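PDB 6FC6: nuclear fusion protein BIK1 from Saccharomyces cerevisiae, which binds microtubules and kinesin and is required for nuclear fusion, chromosome disjunction and nuclear segregation in mitosis, here seen as its CAP-Gly domain with a Bim1 peptide. Local coordinates for residues L43-K48 with T61-S66; G22-V27 with M36-D41; P29-A34 with M54-F59. All coordinates share one frame; numbering follows the deposited sequence.

Contact 1: L43-K48 with T61-S66; sequences LANIGK and TEYPQS
Two loops without regular secondary structure run past each other, closest where the CA atoms of Asn45 and Ser66 come within 4.4 Å. Residues 63-66 form a type I beta turn, and Asn45, at the centre of an inverse gamma turn, reaches over to it. Asn45 OD1 accepts a hydrogen bond from the backbone N of Gln65 at 2.9 Å, with the donor tilted 27° from the amide's carbonyl plane. CG of Asn45 lies anti to its carbonyl carbon (chi1 -68°), which carries OD1 in beside CB of Tyr63, 3.3 Å away. The planes of the Asn45 amide and the Tyr63 ring are turned 74° from each other. At the ring's edge, CE2 of Tyr63 meets the backbone O of Leu43 at 3.5 Å. These connecting loops of the CAP-Gly domain follow strand 37-41 and lead into strand 67-71, respectively. A weak bond from Gly47 N to Gln65 O (2.9 Å) ties them again; a side chain at Gly47 would clash with that same carbonyl. Ala44 O receives a CA-H...O contact from Ser66 CA at 3.1 Å. Ser66 OG accepts from Tyr63 N, with Asp41 its second partner. Lys48 NZ bonds to the bound peptide's backbone.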
loop_
_atom_site.group_PDB
_atom_site.type_symbol
_atom_site.label_atom_id
_atom_site.label_comp_id
_atom_site.label_asym_id
_atom_site.label_seq_id
_atom_site.Cartn_x
_atom_site.Cartn_y
_atom_site.Cartn_z
ATOM N N LEU A 43 -3.994 -9.649 1.844
ATOM C CA LEU A 43 -4.932 -10.765 1.709
ATOM C C LEU A 43 -4.828 -11.833 2.795
ATOM O O LEU A 43 -5.191 -12.983 2.580
ATOM C CB LEU A 43 -4.735 -11.424 0.336
ATOM C CG LEU A 43 -4.729 -10.451 -0.856
ATOM C CD1 LEU A 43 -4.442 -11.188 -2.155
ATOM C CD2 LEU A 43 -6.063 -9.754 -0.940
ATOM N N ALA A 44 -4.356 -11.397 3.953
ATOM C CA ALA A 44 -4.271 -12.103 5.170
ATOM C C ALA A 44 -4.006 -11.078 6.264
ATOM O O ALA A 44 -3.528 -9.954 6.002
ATOM C CB ALA A 44 -3.133 -13.128 5.123
ATOM N N ASN A 45 -4.274 -11.474 7.513
ATOM C CA ASN A 45 -4.099 -10.568 8.619
ATOM C C ASN A 45 -2.677 -10.378 9.103
ATOM O O ASN A 45 -2.433 -10.449 10.306
ATOM C CB ASN A 45 -4.998 -10.969 9.762
ATOM C CG ASN A 45 -6.448 -10.778 9.445
ATOM O OD1 ASN A 45 -6.870 -9.689 8.978
ATOM N ND2 ASN A 45 -7.237 -11.767 9.752
ATOM N N ILE A 46 -1.758 -10.167 8.167
ATOM C CA ILE A 46 -0.355 -9.893 8.463
ATOM C C ILE A 46 -0.004 -8.421 8.225
ATOM O O ILE A 46 1.180 -8.032 8.283
ATOM C CB ILE A 46 0.573 -10.800 7.654
ATOM C CG1 ILE A 46 0.238 -10.734 6.158
ATOM C CG2 ILE A 46 0.385 -12.254 8.150
ATOM C CD1 ILE A 46 1.302 -11.306 5.265
ATOM N N GLY A 47 -1.020 -7.612 7.990
ATOM C CA GLY A 47 -0.884 -6.157 7.936
ATOM C C GLY A 47 -1.220 -5.524 9.252
ATOM O O GLY A 47 -1.096 -6.139 10.265
ATOM N N LYS A 48 -1.634 -4.282 9.249
ATOM C CA LYS A 48 -1.897 -3.512 10.443
ATOM C C LYS A 48 -3.234 -2.853 10.497
ATOM O O LYS A 48 -3.570 -2.306 11.546
ATOM C CB LYS A 48 -0.815 -2.415 10.597
ATOM C CG LYS A 48 0.514 -3.035 10.953
ATOM C CD LYS A 48 1.576 -2.015 11.296
ATOM C CE LYS A 48 2.872 -2.706 11.755
ATOM N NZ LYS A 48 3.896 -1.623 11.934
ATOM N N THR A 61 -9.871 -3.277 2.258
ATOM C CA THR A 61 -9.097 -4.523 2.505
ATOM C C THR A 61 -10.099 -5.697 2.598
ATOM O O THR A 61 -11.257 -5.516 3.026
ATOM C CB THR A 61 -8.264 -4.454 3.788
ATOM O OG1 THR A 61 -9.151 -4.383 4.900
ATOM C CG2 THR A 61 -7.387 -3.293 3.777
ATOM N N GLU A 62 -9.622 -6.859 2.257
ATOM C CA GLU A 62 -10.406 -8.079 2.344
ATOM C C GLU A 62 -10.690 -8.475 3.799
ATOM O O GLU A 62 -11.774 -8.916 4.115
ATOM C CB GLU A 62 -9.622 -9.189 1.626
ATOM C CG GLU A 62 -10.476 -10.360 1.133
ATOM C CD GLU A 62 -11.597 -9.867 0.166
ATOM O OE1 GLU A 62 -11.336 -8.912 -0.606
ATOM O OE2 GLU A 62 -12.750 -10.337 0.251
ATOM N N TYR A 63 -9.714 -8.290 4.665
ATOM C CA TYR A 63 -9.779 -8.640 6.070
ATOM C C TYR A 63 -9.412 -7.498 7.007
ATOM O O TYR A 63 -8.828 -6.523 6.565
ATOM C CB TYR A 63 -8.883 -9.880 6.375
ATOM C CG TYR A 63 -9.179 -11.040 5.428
ATOM C CD1 TYR A 63 -10.391 -11.747 5.527
ATOM C CD2 TYR A 63 -8.284 -11.363 4.423
ATOM C CE1 TYR A 63 -10.671 -12.810 4.694
ATOM C CE2 TYR A 63 -8.537 -12.422 3.528
ATOM C CZ TYR A 63 -9.739 -13.115 3.663
ATOM O OH TYR A 63 -10.008 -14.100 2.814
ATOM N N PRO A 64 -9.798 -7.599 8.281
ATOM C CA PRO A 64 -9.662 -6.432 9.187
ATOM C C PRO A 64 -8.273 -5.950 9.421
ATOM O O PRO A 64 -8.107 -4.778 9.698
ATOM C CB PRO A 64 -10.290 -6.898 10.517
ATOM C CG PRO A 64 -11.257 -8.009 10.101
ATOM C CD PRO A 64 -10.507 -8.717 8.959
ATOM N N GLN A 65 -7.275 -6.819 9.285
ATOM C CA GLN A 65 -5.891 -6.420 9.388
ATOM C C GLN A 65 -5.038 -6.757 8.214
ATOM O O GLN A 65 -3.813 -6.959 8.376
ATOM C CB GLN A 65 -5.259 -6.952 10.720
ATOM C CG GLN A 65 -5.714 -6.137 11.959
ATOM C CD GLN A 65 -7.015 -6.642 12.583
ATOM O OE1 GLN A 65 -7.922 -5.863 12.985
ATOM N NE2 GLN A 65 -7.116 -7.952 12.704
ATOM N N SER A 66 -5.607 -6.826 7.011
ATOM C CA SER A 66 -4.800 -7.154 5.861
ATOM C C SER A 66 -4.219 -5.947 5.159
ATOM O O SER A 66 -3.466 -6.095 4.198
ATOM C CB SER A 66 -5.577 -8.017 4.849
ATOM O OG SER A 66 -6.665 -7.324 4.290
#

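Contact 2: G22-V27 with M36-D41; sequences GQLKYV and MFAGVD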
loop_
_atom_site.group_PDB
_atom_site.type_symbol
_atom_site.label_atom_id
_atom_site.label_comp_id
_atom_site.label_asym_id
_atom_site.label_seq_id
_atom_site.Cartn_x
_atom_site.Cartn_y
_atom_site.Cartn_z
ATOM N N GLY A 22 1.187 -8.763 -2.204
ATOM C CA GLY A 22 0.176 -7.780 -1.846
ATOM C C GLY A 22 -0.411 -7.069 -3.060
ATOM O O GLY A 22 0.293 -6.865 -4.043
ATOM N N GLN A 23 -1.690 -6.720 -2.987
ATOM C CA GLN A 23 -2.314 -5.956 -4.043
ATOM C C GLN A 23 -2.174 -4.440 -3.732
ATOM O O GLN A 23 -2.546 -3.980 -2.665
ATOM C CB GLN A 23 -3.775 -6.330 -4.198
ATOM C CG GLN A 23 -4.373 -5.767 -5.478
ATOM C CD GLN A 23 -5.830 -6.076 -5.650
ATOM O OE1 GLN A 23 -6.507 -6.306 -4.703
ATOM N NE2 GLN A 23 -6.294 -6.099 -6.882
ATOM N N LEU A 24 -1.663 -3.685 -4.692
ATOM C CA LEU A 24 -1.518 -2.242 -4.535
ATOM C C LEU A 24 -2.920 -1.582 -4.628
ATOM O O LEU A 24 -3.613 -1.715 -5.621
ATOM C CB LEU A 24 -0.590 -1.700 -5.589
ATOM C CG LEU A 24 -0.417 -0.153 -5.529
ATOM C CD1 LEU A 24 0.354 0.195 -4.269
ATOM C CD2 LEU A 24 0.331 0.374 -6.770
ATOM N N LYS A 25 -3.305 -0.874 -3.594
ATOM C CA LYS A 25 -4.624 -0.240 -3.572
ATOM C C LYS A 25 -4.654 1.298 -3.467
ATOM O O LYS A 25 -5.713 1.891 -3.639
ATOM C CB LYS A 25 -5.492 -0.882 -2.495
ATOM C CG LYS A 25 -5.521 -2.383 -2.733
ATOM C CD LYS A 25 -6.722 -3.071 -2.206
ATOM C CE LYS A 25 -7.746 -3.198 -3.279
ATOM N NZ LYS A 25 -8.955 -3.691 -2.625
ATOM N N TYR A 26 -3.539 1.897 -3.090
ATOM C CA TYR A 26 -3.498 3.334 -2.857
ATOM C C TYR A 26 -2.090 3.790 -3.006
ATOM O O TYR A 26 -1.151 3.054 -2.577
ATOM C CB TYR A 26 -3.964 3.676 -1.425
ATOM C CG TYR A 26 -3.799 5.124 -1.078
ATOM C CD1 TYR A 26 -4.678 6.117 -1.585
ATOM C CD2 TYR A 26 -2.801 5.521 -0.275
ATOM C CE1 TYR A 26 -4.491 7.435 -1.262
ATOM C CE2 TYR A 26 -2.633 6.862 0.050
ATOM C CZ TYR A 26 -3.491 7.799 -0.454
ATOM O OH TYR A 26 -3.274 9.139 -0.064
ATOM N N VAL A 27 -1.904 4.982 -3.597
ATOM C CA VAL A 27 -0.612 5.593 -3.589
ATOM C C VAL A 27 -0.772 7.064 -3.243
ATOM O O VAL A 27 -1.487 7.766 -3.900
ATOM C CB VAL A 27 0.081 5.422 -4.984
ATOM C CG1 VAL A 27 1.386 6.203 -4.957
ATOM C CG2 VAL A 27 0.381 3.960 -5.259
ATOM N N MET A 36 5.371 9.777 0.850
ATOM C CA MET A 36 4.383 9.111 0.076
ATOM C C MET A 36 4.350 7.661 0.511
ATOM O O MET A 36 5.316 7.135 0.973
ATOM C CB MET A 36 4.667 9.226 -1.440
ATOM C CG MET A 36 4.634 10.665 -1.989
ATOM S SD MET A 36 3.002 11.375 -1.762
ATOM C CE MET A 36 2.984 13.043 -2.437
ATOM N N PHE A 37 3.189 7.037 0.367
ATOM C CA PHE A 37 2.958 5.677 0.845
ATOM C C PHE A 37 2.265 4.844 -0.210
ATOM O O PHE A 37 1.469 5.325 -0.993
ATOM C CB PHE A 37 2.135 5.642 2.124
ATOM C CG PHE A 37 2.873 6.170 3.314
ATOM C CD1 PHE A 37 2.909 7.533 3.549
ATOM C CD2 PHE A 37 3.583 5.339 4.137
ATOM C CE1 PHE A 37 3.659 8.010 4.644
ATOM C CE2 PHE A 37 4.308 5.809 5.210
ATOM C CZ PHE A 37 4.375 7.161 5.422
ATOM N N ALA A 38 2.555 3.544 -0.190
ATOM C CA ALA A 38 1.746 2.596 -0.936
ATOM C C ALA A 38 0.836 1.946 0.088
ATOM O O ALA A 38 1.318 1.473 1.111
ATOM C CB ALA A 38 2.637 1.566 -1.559
ATOM N N GLY A 39 -0.449 1.896 -0.179
ATOM C CA GLY A 39 -1.377 1.135 0.604
ATOM C C GLY A 39 -1.590 -0.174 -0.133
ATOM O O GLY A 39 -1.980 -0.181 -1.318
ATOM N N VAL A 40 -1.327 -1.276 0.568
ATOM C CA VAL A 40 -1.474 -2.592 -0.009
ATOM C C VAL A 40 -2.387 -3.480 0.802
ATOM O O VAL A 40 -2.482 -3.350 1.998
ATOM C CB VAL A 40 -0.116 -3.314 -0.199
ATOM C CG1 VAL A 40 0.899 -2.478 -0.925
ATOM C CG2 VAL A 40 0.492 -3.715 1.114
ATOM N N ASP A 41 -3.034 -4.420 0.146
ATOM C CA ASP A 41 -3.835 -5.370 0.831
ATOM C C ASP A 41 -3.033 -6.713 0.763
ATOM O O ASP A 41 -2.814 -7.255 -0.329
ATOM C CB ASP A 41 -5.150 -5.528 0.128
ATOM C CG ASP A 41 -6.116 -6.480 0.894
ATOM O OD1 ASP A 41 -5.656 -7.204 1.771
ATOM O OD2 ASP A 41 -7.352 -6.487 0.606
#
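The beta hairpin of strands 20-28 and 37-41 forms the middle of the four-stranded antiparallel sheet of the CAP-Gly domain, and Gln23 and Asp41 make a hydrogen-bonded pair within it. Gln23 N gives to Asp41 O and Asp41 N to Gln23 O, both at 2.9 Å; farther along, Gly39 N gives to Tyr26 O at 2.8 Å. Between these pairs the register slips by one residue: two residues, Lys25 and Tyr26, stand opposite the single Gly39, which makes a classic beta bulge. Gly39 O is gripped twice, by Lys25 N at 2.7 Å, nearly along the C=O axis, and weakly by Tyr26 N at 3.1 Å. A CB on Gly39 would sit tightly against CB of Tyr26.

One face of the hairpin carries Leu24, Val27, Ala38 and Val40. Leu24, its CG anti to the backbone N (chi1 178°) and its second torsion at 69°, brings CD1 against CB of Ala38 at 3.8 Å, with CG1 of Val40 slightly farther off. Helix 72-81 covers part of this face, setting Ile79 on Leu24 and Val75 on Ala38.

Beside the bulge, the Lys25 chain runs along Asp41 in the same direction, the methylene CD of Lys25 on CB of Asp41 at 3.7 Å. Their charged ends, Lys25 NZ and Asp41 OD2, stay 4.6 Å apart, too far for a salt bridge, though the proximity may still be mildly favourable. Each end has its own partner: Lys25 NZ is bonded to Gln60 O, while the Asp41 carboxylate takes Glu62 N on OD2 and Leu43 N and Ser66 OG on OD1. Tyr26 OH reaches Pro29 O, and the Phe37 ring meets an aromatic side chain of the bound peptide edge-to-face.

Contact 3: P29-A34 with M54-F59; sequences PVDTKA and MGKKYF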
loop_
_atom_site.group_PDB
_atom_site.type_symbol
_atom_site.label_atom_id
_atom_site.label_comp_id
_atom_site.label_asym_id
_atom_site.label_seq_id
_atom_site.Cartn_x
_atom_site.Cartn_y
_atom_site.Cartn_z
ATOM N N PRO A 29 -0.008 10.480 -0.035
ATOM C CA PRO A 29 0.282 10.848 1.319
ATOM C C PRO A 29 -0.762 10.242 2.303
ATOM O O PRO A 29 -1.854 9.859 1.877
ATOM C CB PRO A 29 0.114 12.363 1.293
ATOM C CG PRO A 29 -0.863 12.624 0.181
ATOM C CD PRO A 29 -0.801 11.500 -0.752
ATOM N N VAL A 30 -0.390 10.213 3.560
ATOM C CA VAL A 30 -1.252 9.787 4.645
ATOM C C VAL A 30 -1.238 10.874 5.667
ATOM O O VAL A 30 -0.156 11.264 6.117
ATOM C CB VAL A 30 -0.810 8.431 5.240
ATOM C CG1 VAL A 30 -1.700 8.068 6.417
ATOM C CG2 VAL A 30 -0.900 7.355 4.144
ATOM N N ASP A 31 -2.427 11.325 6.074
ATOM C CA ASP A 31 -2.546 12.410 7.077
ATOM C C ASP A 31 -1.728 12.125 8.302
ATOM O O ASP A 31 -1.735 11.031 8.860
ATOM C CB ASP A 31 -4.021 12.756 7.369
ATOM C CG ASP A 31 -4.807 13.242 6.070
ATOM O OD1 ASP A 31 -4.193 13.518 4.992
ATOM O OD2 ASP A 31 -6.069 13.346 6.096
ATOM N N THR A 32 -0.924 13.133 8.686
ATOM C CA THR A 32 -0.017 13.075 9.868
ATOM C C THR A 32 1.289 12.280 9.746
ATOM O O THR A 32 2.036 12.135 10.732
ATOM C CB THR A 32 -0.720 12.654 11.180
ATOM O OG1 THR A 32 -0.600 11.228 11.416
ATOM C CG2 THR A 32 -2.183 13.161 11.188
ATOM N N LYS A 33 1.587 11.786 8.545
ATOM C CA LYS A 33 2.798 11.005 8.300
ATOM C C LYS A 33 3.590 11.733 7.256
ATOM O O LYS A 33 3.049 12.522 6.475
ATOM C CB LYS A 33 2.451 9.620 7.767
ATOM C CG LYS A 33 1.468 8.851 8.640
ATOM C CD LYS A 33 2.193 8.281 9.831
ATOM C CE LYS A 33 1.344 7.250 10.570
ATOM N NZ LYS A 33 2.022 6.497 11.679
ATOM N N ALA A 34 4.882 11.454 7.212
ATOM C CA ALA A 34 5.779 12.171 6.240
ATOM C C ALA A 34 5.970 11.339 5.003
ATOM O O ALA A 34 6.237 10.142 5.115
ATOM C CB ALA A 34 7.136 12.423 6.857
ATOM N N MET A 54 -6.832 7.103 11.035
ATOM C CA MET A 54 -7.454 8.287 11.705
ATOM C C MET A 54 -8.862 8.549 11.296
ATOM O O MET A 54 -9.232 9.678 11.071
ATOM C CB MET A 54 -6.642 9.551 11.445
ATOM C CG MET A 54 -5.500 9.721 12.409
ATOM S SD MET A 54 -5.342 11.437 12.856
ATOM C CE MET A 54 -5.380 12.282 11.277
ATOM N N GLY A 55 -9.649 7.507 11.130
ATOM C CA GLY A 55 -11.010 7.695 10.714
ATOM C C GLY A 55 -11.252 7.966 9.247
ATOM O O GLY A 55 -12.429 7.991 8.859
ATOM N N LYS A 56 -10.205 8.113 8.422
ATOM C CA LYS A 56 -10.417 8.240 6.985
ATOM C C LYS A 56 -10.129 6.958 6.217
ATOM O O LYS A 56 -9.140 6.313 6.465
ATOM C CB LYS A 56 -9.499 9.298 6.512
ATOM C CG LYS A 56 -9.587 9.610 5.035
ATOM C CD LYS A 56 -8.502 10.623 4.617
ATOM C CE LYS A 56 -8.839 11.275 3.272
ATOM N NZ LYS A 56 -7.657 12.015 2.748
ATOM N N LYS A 57 -10.980 6.640 5.246
ATOM C CA LYS A 57 -10.756 5.478 4.386
ATOM C C LYS A 57 -9.804 5.831 3.264
ATOM O O LYS A 57 -10.095 6.777 2.508
ATOM C CB LYS A 57 -12.062 5.022 3.783
ATOM C CG LYS A 57 -13.055 4.598 4.827
ATOM C CD LYS A 57 -13.992 3.507 4.361
ATOM C CE LYS A 57 -15.057 4.026 3.457
ATOM N NZ LYS A 57 -15.975 2.862 3.202
ATOM N N TYR A 58 -8.703 5.100 3.162
ATOM C CA TYR A 58 -7.790 5.197 2.047
ATOM C C TYR A 58 -8.058 4.144 0.986
ATOM O O TYR A 58 -7.959 4.414 -0.213
ATOM C CB TYR A 58 -6.352 5.131 2.572
ATOM C CG TYR A 58 -5.957 6.372 3.352
ATOM C CD1 TYR A 58 -6.280 6.538 4.672
ATOM C CD2 TYR A 58 -5.269 7.404 2.727
ATOM C CE1 TYR A 58 -5.956 7.690 5.349
ATOM C CE2 TYR A 58 -4.971 8.581 3.389
ATOM C CZ TYR A 58 -5.295 8.710 4.706
ATOM O OH TYR A 58 -4.945 9.862 5.391
ATOM N N PHE A 59 -8.337 2.919 1.424
ATOM C CA PHE A 59 -8.675 1.843 0.515
ATOM C C PHE A 59 -9.426 0.720 1.230
ATOM O O PHE A 59 -9.552 0.702 2.421
ATOM C CB PHE A 59 -7.413 1.264 -0.121
ATOM C CG PHE A 59 -6.399 0.739 0.894
ATOM C CD1 PHE A 59 -5.451 1.577 1.431
ATOM C CD2 PHE A 59 -6.295 -0.584 1.124
ATOM C CE1 PHE A 59 -4.484 1.127 2.270
ATOM C CE2 PHE A 59 -5.324 -1.074 1.982
ATOM C CZ PHE A 59 -4.407 -0.221 2.570
#
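The hydroxyl of Tyr58 accepts a hydrogen bond from the backbone N of Asp31, OH to N 3.0 Å and nearly straight at 165°. The ring gets there because CG of Tyr58 lies anti to its own carbonyl carbon (chi1 -70°), directing the side chain across to the loop of residues 29-34. CG1 of Val30 touches the phenol end of Tyr58, 4.0 Å from CZ, the two side chains crossing obliquely, and the ring carbon CE2 of Tyr58 lies 3.7 Å from Pro29 O. The Asp31 carboxylate stands beside the same hydroxyl, its CG 3.5 Å from Tyr58 OH and its plane turned 77° from the ring.

Residues 30-33 make a type II beta turn, closed by Lys33 N on Val30 O, in the connection between strands 20-28 and 37-41 of the CAP-Gly domain. It faces the small hairpin of strands 52-53 and 56-57 and the residues that follow it. From strand 56-57, Lys56 extends its straight chain crosswise to Asp31, making a long salt bridge with NZ 3.9 Å from OD2. Thr32 and Met54 meet tip to tip, CG2 to CE at 3.3 Å, tight for two methyls. A phenylalanine in place of Tyr58 would probably leave Asp31 N without its hydrogen-bond acceptor and weaken the tie between turn and ring. The Tyr58 ring also stacks edge-to-face with Tyr26 and Phe69, while Val30 packs on an aromatic side chain of the bound peptide and Lys33 makes a cation-pi contact with one. The well-aligned bond from a backbone N is likely to fix the turn more firmly than the long charge pair, which probably adds mainly diffuse attraction at the surface.

How the contacts relate
Contact 2 is the core, its centre close to that of the chain and most of its residues buried; contacts 1 and 3 are surface contacts, each centred about 12 Å from the centre of the chain. Regular backbone pairing holds the hairpin of contact 2, whereas the loops depend on a few bonds, led by a side-chain amide in contact 1 and a phenol in contact 3. Asp41 carries contact 2 into contact 1 through its carboxylate; contacts 2 and 3 meet mainly through packing, Phe59 on Gly39 and Tyr58 edge-to-face with Tyr26, plus the Tyr26 OH to Pro29 O bond. Contacts 1 and 3 adjoin only in sequence. All three contribute residues that touch the bound peptide.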